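Local coordinates for protein NAD-dependent aldehyde dehydrogenase (Burkholderia multivorans, PDB 5UJU) that probably oxidises aldehydes to carboxylic acids, using NAD+ as the hydride acceptor, at residues 472-475 with 476-480. Sequence-based numbering, arbitrary orientation.
Sequences SLDL and AGEIA
Leu475 and Ile479 meet one helical turn apart: the terminal CD1 of Ile479 lies against the branch carbon CG of Leu475 (3.7 Å) and its methyl CD1 (3.8 Å). The isoleucine reaches back because its CG1 lies beside its own backbone N (chi1 -74°), opposite the carbonyl carbon, which also sets CG1 3.3 Å from Leu475 O. That carbonyl accepts Ile479 N at 2.8 Å. It is one of four consecutive i to i+4 bonds, the others running from Ala476, Gly477 and Glu478 to Ser472, Leu473 and Asp474; this spacing and helical phi/psi throughout identify alpha-helix, supported by N-H...O angles of 153-172°.

On the more exposed face, Asp474 OD2 and Glu478 OE1 stand 4.3 Å apart, like charges bridged by a water lying to one side. Its geometry suits donation to OD2 (3.1 Å) or OE1 (2.8 Å), but with further acceptors in reach both bonds need not form at once. Salt bridges from Asp474 OD1 to Arg507 and from Glu478 OE2 to Arg449 hold the two carboxylates, and probably offset their repulsion.

Helix 469-483 packs against the mixed sheet that, by the family fold, belongs to the catalytic domain: Ala476 and Ile479 touch Gln323 on strand 323-326. Helices flank it: Leu473 faces helix 495-508 as well as Val325, and Phe452 of helix 449-452 meets both Leu475 and Ile479.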
ATOM      1  N   SER A 472      26.543  -7.260  21.213  1.00 40.37           N
ATOM      2  CA  SER A 472      26.611  -6.741  19.848  1.00 39.23           C
ATOM      3  C   SER A 472      25.298  -6.969  19.108  1.00 38.32           C
ATOM      4  O   SER A 472      24.770  -6.064  18.447  1.00 36.64           O
ATOM      5  CB  SER A 472      27.754  -7.407  19.083  1.00 38.01           C
ATOM      6  OG  SER A 472      29.002  -7.204  19.711  1.00 34.46           O
ATOM      7  N   LEU A 473      24.755  -8.181  19.226  1.00 34.08           N
ATOM      8  CA  LEU A 473      23.564  -8.548  18.470  1.00 37.04           C
ATOM      9  C   LEU A 473      22.325  -7.876  19.037  1.00 37.49           C
ATOM     10  O   LEU A 473      21.436  -7.461  18.281  1.00 36.83           O
ATOM     11  CB  LEU A 473      23.399 -10.068  18.462  1.00 31.81           C
ATOM     12  CG  LEU A 473      24.373 -10.766  17.519  1.00 39.21           C
ATOM     13  CD1 LEU A 473      24.360 -12.263  17.757  1.00 37.45           C
ATOM     14  CD2 LEU A 473      24.027 -10.422  16.052  1.00 39.71           C
ATOM     15  N   ASP A 474      22.232  -7.788  20.364  1.00 40.82           N
ATOM     16  CA  ASP A 474      21.110  -7.081  20.969  1.00 38.59           C
ATOM     17  C   ASP A 474      21.135  -5.610  20.574  1.00 40.60           C
ATOM     18  O   ASP A 474      20.098  -5.023  20.237  1.00 41.60           O
ATOM     19  CB  ASP A 474      21.149  -7.229  22.489  1.00 41.64           C
ATOM     20  CG  ASP A 474      19.965  -6.556  23.169  1.00 49.12           C
ATOM     21  OD1 ASP A 474      18.815  -6.960  22.898  1.00 52.24           O
ATOM     22  OD2 ASP A 474      20.177  -5.611  23.956  1.00 50.47           O
ATOM     23  N   LEU A 475      22.322  -5.002  20.612  1.00 36.14           N
ATOM     24  CA  LEU A 475      22.466  -3.604  20.237  1.00 40.04           C
ATOM     25  C   LEU A 475      22.128  -3.383  18.764  1.00 38.43           C
ATOM     26  O   LEU A 475      21.411  -2.434  18.419  1.00 35.90           O
ATOM     27  CB  LEU A 475      23.886  -3.146  20.549  1.00 50.72           C
ATOM     28  CG  LEU A 475      24.103  -1.643  20.540  1.00 55.99           C
ATOM     29  CD1 LEU A 475      23.092  -0.995  21.454  1.00 51.09           C
ATOM     30  CD2 LEU A 475      25.515  -1.332  20.992  1.00 57.17           C
ATOM     31  N   ALA A 476      22.623  -4.256  17.880  1.00 34.51           N
ATOM     32  CA  ALA A 476      22.416  -4.064  16.448  1.00 32.70           C
ATOM     33  C   ALA A 476      20.936  -4.134  16.086  1.00 35.09           C
ATOM     34  O   ALA A 476      20.425  -3.287  15.339  1.00 37.21           O
ATOM     35  CB  ALA A 476      23.214  -5.094  15.655  1.00 31.47           C
ATOM     36  N   GLY A 477      20.227  -5.137  16.613  1.00 33.32           N
ATOM     37  CA  GLY A 477      18.794  -5.235  16.363  1.00 35.03           C
ATOM     38  C   GLY A 477      18.019  -4.061  16.930  1.00 38.11           C
ATOM     39  O   GLY A 477      17.062  -3.579  16.318  1.00 33.70           O
ATOM     40  N   GLU A 478      18.415  -3.590  18.115  1.00 36.05           N
ATOM     41  CA  GLU A 478      17.736  -2.451  18.718  1.00 35.19           C
ATOM     42  C   GLU A 478      17.950  -1.188  17.899  1.00 38.97           C
ATOM     43  O   GLU A 478      17.002  -0.431  17.656  1.00 39.70           O
ATOM     44  CB  GLU A 478      18.226  -2.245  20.150  1.00 40.24           C
ATOM     45  CG  GLU A 478      17.709  -0.981  20.801  1.00 43.06           C
ATOM     46  CD  GLU A 478      18.335  -0.723  22.167  1.00 50.80           C
ATOM     47  OE1 GLU A 478      18.836  -1.677  22.803  1.00 51.82           O
ATOM     48  OE2 GLU A 478      18.319   0.441  22.603  1.00 54.81           O
ATOM     49  N   ILE A 479      19.188  -0.950  17.464  1.00 31.61           N
ATOM     50  CA  ILE A 479      19.509   0.283  16.755  1.00 33.83           C
ATOM     51  C   ILE A 479      18.867   0.293  15.376  1.00 34.90           C
ATOM     52  O   ILE A 479      18.400   1.336  14.903  1.00 35.71           O
ATOM     53  CB  ILE A 479      21.035   0.465  16.679  1.00 32.52           C
ATOM     54  CG1 ILE A 479      21.575   0.880  18.052  1.00 33.17           C
ATOM     55  CG2 ILE A 479      21.413   1.483  15.592  1.00 35.96           C
ATOM     56  CD1 ILE A 479      23.095   0.917  18.139  1.00 38.33           C
ATOM     57  N   ALA A 480      18.845  -0.859  14.699  1.00 34.69           N
ATOM     58  CA  ALA A 480      18.175  -0.936  13.404  1.00 31.25           C
ATOM     59  C   ALA A 480      16.687  -0.625  13.532  1.00 34.86           C
ATOM     60  O   ALA A 480      16.123   0.093  12.698  1.00 32.29           O
ATOM     61  CB  ALA A 480      18.377  -2.313  12.776  1.00 28.61           C
TER
HETATM   62  O   HOH W   1      17.498  -4.063  23.512  1.00 44.83           O